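Local coordinates for prohead core protein protease (Enterobacteria phage T4, PDB 5JBL), which is a serine protease of the prohead inner core that, once activated by autocatalytic cleavage, processes prohead proteins and so makes space for the phage genome, at residues 110-122 against 132-146. The protein carries 3 engineered substitutions. Numbering follows the deposited sequence.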
loop_
_atom_site.group_PDB
_atom_site.type_symbol
_atom_site.label_atom_id
_atom_site.label_comp_id
_atom_site.label_asym_id
_atom_site.label_seq_id
_atom_site.Cartn_x
_atom_site.Cartn_y
_atom_site.Cartn_z
ATOM N N VAL C 110 8.590 -0.137 18.274
ATOM C CA VAL C 110 7.552 -0.589 17.355
ATOM C C VAL C 110 6.973 0.615 16.627
ATOM O O VAL C 110 6.801 1.699 17.202
ATOM C CB VAL C 110 6.456 -1.396 18.088
ATOM C CG1 VAL C 110 5.847 -0.591 19.199
ATOM C CG2 VAL C 110 5.345 -1.789 17.129
ATOM N N ASP C 111 6.688 0.433 15.342
ATOM C CA ASP C 111 6.010 1.448 14.557
ATOM C C ASP C 111 4.531 1.097 14.546
ATOM O O ASP C 111 4.158 0.078 13.949
ATOM C CB ASP C 111 6.579 1.474 13.139
ATOM C CG ASP C 111 5.844 2.427 12.201
ATOM O OD1 ASP C 111 4.767 2.951 12.549
ATOM O OD2 ASP C 111 6.342 2.613 11.069
ATOM N N PRO C 112 3.654 1.892 15.172
ATOM C CA PRO C 112 2.247 1.471 15.282
ATOM C C PRO C 112 1.552 1.350 13.932
ATOM O O PRO C 112 0.565 0.601 13.830
ATOM C CB PRO C 112 1.612 2.565 16.162
ATOM C CG PRO C 112 2.507 3.769 15.991
ATOM C CD PRO C 112 3.910 3.161 15.868
ATOM N N MET C 113 2.033 2.052 12.899
ATOM C CA MET C 113 1.505 1.839 11.553
ATOM C C MET C 113 1.832 0.449 11.025
ATOM O O MET C 113 1.171 -0.024 10.093
ATOM C CB MET C 113 2.054 2.903 10.599
ATOM C CG MET C 113 1.055 3.985 10.169
ATOM S SD MET C 113 -0.347 3.424 9.173
ATOM C CE MET C 113 0.526 2.636 7.832
ATOM N N GLN C 114 2.846 -0.212 11.577
ATOM C CA GLN C 114 3.257 -1.534 11.125
ATOM C C GLN C 114 2.917 -2.630 12.122
ATOM O O GLN C 114 3.267 -3.802 11.904
ATOM C CB GLN C 114 4.753 -1.520 10.817
ATOM C CG GLN C 114 5.099 -0.579 9.644
ATOM C CD GLN C 114 6.551 -0.691 9.193
ATOM O OE1 GLN C 114 6.969 -1.725 8.672
ATOM N NE2 GLN C 114 7.327 0.372 9.401
ATOM N N ALA C 115 2.187 -2.289 13.171
ATOM C CA ALA C 115 1.858 -3.245 14.216
ATOM C C ALA C 115 0.942 -4.341 13.683
ATOM O O ALA C 115 0.010 -4.084 12.905
ATOM C CB ALA C 115 1.199 -2.518 15.395
ATOM N N ALA C 116 1.239 -5.583 14.079
ATOM C CA ALA C 116 0.416 -6.719 13.722
ATOM C C ALA C 116 -0.157 -7.469 14.915
ATOM O O ALA C 116 -1.146 -8.196 14.740
ATOM C CB ALA C 116 1.212 -7.695 12.822
ATOM N N ILE C 117 0.426 -7.329 16.114
ATOM C CA ILE C 117 -0.037 -8.030 17.304
ATOM C C ILE C 117 0.056 -7.098 18.494
ATOM O O ILE C 117 0.783 -6.103 18.480
ATOM C CB ILE C 117 0.779 -9.314 17.613
ATOM C CG1 ILE C 117 2.252 -8.985 17.844
ATOM C CG2 ILE C 117 0.671 -10.301 16.508
ATOM C CD1 ILE C 117 2.619 -8.911 19.333
ATOM N N ILE C 118 -0.667 -7.448 19.554
ATOM C CA ILE C 118 -0.509 -6.780 20.833
ATOM C C ILE C 118 -0.437 -7.845 21.919
ATOM O O ILE C 118 -1.264 -8.761 21.960
ATOM C CB ILE C 118 -1.635 -5.758 21.093
ATOM C CG1 ILE C 118 -1.391 -5.039 22.425
ATOM C CG2 ILE C 118 -3.036 -6.421 21.035
ATOM C CD1 ILE C 118 -2.250 -3.802 22.634
ATOM N N ILE C 119 0.567 -7.737 22.786
ATOM C CA ILE C 119 0.746 -8.685 23.880
ATOM C C ILE C 119 -0.197 -8.317 25.017
ATOM O O ILE C 119 -0.168 -7.189 25.517
ATOM C CB ILE C 119 2.210 -8.700 24.358
ATOM C CG1 ILE C 119 3.105 -9.268 23.254
ATOM C CG2 ILE C 119 2.342 -9.481 25.694
ATOM C CD1 ILE C 119 4.592 -9.342 23.605
ATOM N N GLU C 120 -1.032 -9.281 25.443
ATOM C CA GLU C 120 -1.988 -9.061 26.523
ATOM C C GLU C 120 -1.497 -9.553 27.875
ATOM O O GLU C 120 -1.975 -9.062 28.902
ATOM C CB GLU C 120 -3.324 -9.766 26.229
ATOM C CG GLU C 120 -3.892 -9.409 24.883
ATOM C CD GLU C 120 -5.354 -9.790 24.754
ATOM O OE1 GLU C 120 -5.788 -10.756 25.416
ATOM O OE2 GLU C 120 -6.063 -9.113 23.986
ATOM N N ASP C 121 -0.574 -10.505 27.904
ATOM C CA ASP C 121 -0.141 -11.060 29.183
ATOM C C ASP C 121 1.143 -11.829 28.950
ATOM O O ASP C 121 1.378 -12.361 27.859
ATOM C CB ASP C 121 -1.209 -11.976 29.799
ATOM C CG ASP C 121 -1.051 -12.137 31.314
ATOM O OD1 ASP C 121 -1.943 -12.742 31.947
ATOM O OD2 ASP C 121 -0.037 -11.665 31.874
ATOM N N MET C 122 1.989 -11.844 29.964
ATOM C CA MET C 122 3.219 -12.626 29.936
ATOM C C MET C 122 3.395 -13.238 31.307
ATOM O O MET C 122 2.994 -12.645 32.305
ATOM C CB MET C 122 4.468 -11.797 29.570
ATOM C CG MET C 122 4.465 -11.274 28.144
ATOM S SD MET C 122 5.869 -10.214 27.747
ATOM C CE MET C 122 7.164 -11.416 27.547
ATOM N N ARG C 132 0.565 -14.316 25.801
ATOM C CA ARG C 132 -0.584 -14.386 24.913
ATOM C C ARG C 132 -0.627 -13.097 24.110
ATOM O O ARG C 132 -0.561 -12.006 24.682
ATOM C CB ARG C 132 -1.885 -14.595 25.706
ATOM C CG ARG C 132 -3.083 -14.878 24.820
ATOM C CD ARG C 132 -4.347 -15.140 25.629
ATOM N NE ARG C 132 -4.936 -13.893 26.092
ATOM C CZ ARG C 132 -4.834 -13.435 27.335
ATOM N NH1 ARG C 132 -4.165 -14.127 28.253
ATOM N NH2 ARG C 132 -5.405 -12.282 27.663
ATOM N N ALA C 133 -0.682 -13.219 22.788
ATOM C CA ALA C 133 -0.728 -12.067 21.910
ATOM C C ALA C 133 -1.969 -12.133 21.030
ATOM O O ALA C 133 -2.293 -13.179 20.474
ATOM C CB ALA C 133 0.519 -11.981 21.021
ATOM N N ARG C 134 -2.652 -11.007 20.903
ATOM C CA ARG C 134 -3.807 -10.898 20.023
ATOM C C ARG C 134 -3.368 -10.331 18.678
ATOM O O ARG C 134 -2.608 -9.356 18.625
ATOM C CB ARG C 134 -4.870 -10.004 20.665
ATOM C CG ARG C 134 -6.125 -9.851 19.842
ATOM C CD ARG C 134 -7.094 -8.876 20.486
ATOM N NE ARG C 134 -8.291 -8.749 19.661
ATOM C CZ ARG C 134 -9.449 -9.362 19.894
ATOM N NH1 ARG C 134 -9.594 -10.144 20.960
ATOM N NH2 ARG C 134 -10.471 -9.185 19.051
ATOM N N VAL C 135 -3.814 -10.957 17.592
ATOM C CA VAL C 135 -3.527 -10.456 16.252
ATOM C C VAL C 135 -4.470 -9.296 15.950
ATOM O O VAL C 135 -5.673 -9.371 16.231
ATOM C CB VAL C 135 -3.662 -11.580 15.211
ATOM C CG1 VAL C 135 -3.457 -11.037 13.793
ATOM C CG2 VAL C 135 -2.659 -12.663 15.498
ATOM N N ILE C 136 -3.923 -8.195 15.444
ATOM C CA ILE C 136 -4.733 -7.017 15.133
ATOM C C ILE C 136 -5.481 -7.269 13.826
ATOM O O ILE C 136 -4.866 -7.552 12.802
ATOM C CB ILE C 136 -3.858 -5.763 15.035
ATOM C CG1 ILE C 136 -3.138 -5.549 16.371
ATOM C CG2 ILE C 136 -4.713 -4.547 14.625
ATOM C CD1 ILE C 136 -2.023 -4.525 16.345
ATOM N N GLU C 137 -6.807 -7.227 13.862
ATOM C CA GLU C 137 -7.575 -7.459 12.646
ATOM C C GLU C 137 -8.411 -6.237 12.293
ATOM O O GLU C 137 -8.782 -5.450 13.170
ATOM C CB GLU C 137 -8.475 -8.678 12.787
ATOM C CG GLU C 137 -7.686 -9.982 12.889
ATOM C CD GLU C 137 -8.586 -11.177 12.699
ATOM O OE1 GLU C 137 -8.975 -11.424 11.529
ATOM O OE2 GLU C 137 -8.947 -11.828 13.707
ATOM N N GLY C 138 -8.725 -6.108 11.002
ATOM C CA GLY C 138 -9.506 -4.997 10.491
ATOM C C GLY C 138 -8.704 -3.784 10.075
ATOM O O GLY C 138 -9.293 -2.735 9.794
ATOM N N ASP C 139 -7.380 -3.889 10.018
ATOM C CA ASP C 139 -6.538 -2.727 9.777
ATOM C C ASP C 139 -6.166 -2.540 8.319
ATOM O O ASP C 139 -5.543 -1.529 7.991
ATOM C CB ASP C 139 -5.255 -2.820 10.619
ATOM C CG ASP C 139 -4.361 -3.983 10.214
ATOM O OD1 ASP C 139 -4.820 -4.887 9.484
ATOM O OD2 ASP C 139 -3.174 -3.991 10.627
ATOM N N HIS C 140 -6.533 -3.486 7.445
ATOM C CA HIS C 140 -6.086 -3.500 6.054
ATOM C C HIS C 140 -4.576 -3.340 5.955
ATOM O O HIS C 140 -4.066 -2.760 4.999
ATOM C CB HIS C 140 -6.809 -2.437 5.217
ATOM C CG HIS C 140 -8.294 -2.624 5.170
ATOM N ND1 HIS C 140 -8.906 -3.497 4.294
ATOM C CD2 HIS C 140 -9.289 -2.073 5.905
ATOM C CE1 HIS C 140 -10.214 -3.466 4.483
ATOM N NE2 HIS C 140 -10.472 -2.610 5.454
ATOM N N GLY C 141 -3.849 -3.886 6.927
ATOM C CA GLY C 141 -2.416 -3.765 6.952
ATOM C C GLY C 141 -1.777 -5.035 7.471
ATOM O O GLY C 141 -2.249 -6.151 7.212
ATOM N N PRO C 142 -0.687 -4.883 8.225
ATOM C CA PRO C 142 0.048 -6.063 8.701
ATOM C C PRO C 142 -0.750 -6.970 9.609
ATOM O O PRO C 142 -0.488 -8.177 9.634
ATOM C CB PRO C 142 1.241 -5.450 9.452
ATOM C CG PRO C 142 1.419 -4.093 8.794
ATOM C CD PRO C 142 0.028 -3.623 8.497
ATOM N N GLY C 143 -1.686 -6.444 10.396
ATOM C CA GLY C 143 -2.471 -7.343 11.226
ATOM C C GLY C 143 -3.323 -8.290 10.394
ATOM O O GLY C 143 -3.358 -9.504 10.632
ATOM N N ASP C 144 -4.047 -7.738 9.416
ATOM C CA ASP C 144 -4.843 -8.568 8.515
ATOM C C ASP C 144 -3.972 -9.504 7.705
ATOM O O ASP C 144 -4.399 -10.616 7.387
ATOM C CB ASP C 144 -5.670 -7.692 7.567
ATOM C CG ASP C 144 -6.966 -7.219 8.185
ATOM O OD1 ASP C 144 -7.439 -7.858 9.170
ATOM O OD2 ASP C 144 -7.535 -6.223 7.665
ATOM N N LYS C 145 -2.758 -9.072 7.347
ATOM C CA LYS C 145 -1.853 -9.955 6.621
ATOM C C LYS C 145 -1.454 -11.135 7.491
ATOM O O LYS C 145 -1.470 -12.288 7.039
ATOM C CB LYS C 145 -0.611 -9.182 6.161
ATOM C CG LYS C 145 0.420 -10.004 5.377
ATOM C CD LYS C 145 -0.112 -10.387 4.028
ATOM C CE LYS C 145 0.856 -11.229 3.232
ATOM N NZ LYS C 145 0.091 -12.393 2.712
ATOM N N LEU C 146 -1.054 -10.861 8.736
ATOM C CA LEU C 146 -0.724 -11.940 9.665
ATOM C C LEU C 146 -1.918 -12.871 9.865
ATOM O O LEU C 146 -1.783 -14.099 9.786
ATOM C CB LEU C 146 -0.264 -11.350 10.994
ATOM C CG LEU C 146 -0.028 -12.321 12.153
ATOM C CD1 LEU C 146 1.017 -13.387 11.803
ATOM C CD2 LEU C 146 0.427 -11.497 13.336
#
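E120 and R132 face each other across the antiparallel hairpin of strands 115-125 and 128-135. R132 bends at its third torsion (chi3 79°), which turns its guanidinium back to E120. NH2 of R132 meets the anti lone pair of E120 OE1 at 2.7 Å, a salt bridge. The carboxylate and guanidinium planes stand nearly perpendicular, 86° apart. E120 OE2 lies over the aliphatic chain of R134, 3.6 Å from its CB. R134 runs on extended to Y58, whose hydroxyl also hydrogen-bonds E120 OE2.

E120 and D121 both pair with R132, a classic beta bulge that shifts the register by one. Beyond it, I118 and R134 form a hydrogen-bonded pair. The bond from R134 N to I118 O is 2.8 Å. I136 N closes the ladder on A116 O at 2.9 Å.

On the other sheet face, I117 points its CD1 at A133. Its CG2 presses tightly on CD2 of L146, at 3.4 Å, and the two side chains cross obliquely. A116 CB fits between CD2 of L146 and the P142 ring, 4.0 Å from P142 CB. D139 binds the backbone N of G141, G143 and D144 with its carboxylate, holding the turn into the helix. Its OD2 also meets K145 of a neighbouring subunit, within the region that mediates pentamer assembly.

The hairpin lies mid-sheet, with strand 99-101 beside 115-125 and strand 53-65 beside 128-135. Helix 78-93 packs on I119, while helix 142-151 starts against A116 and I117.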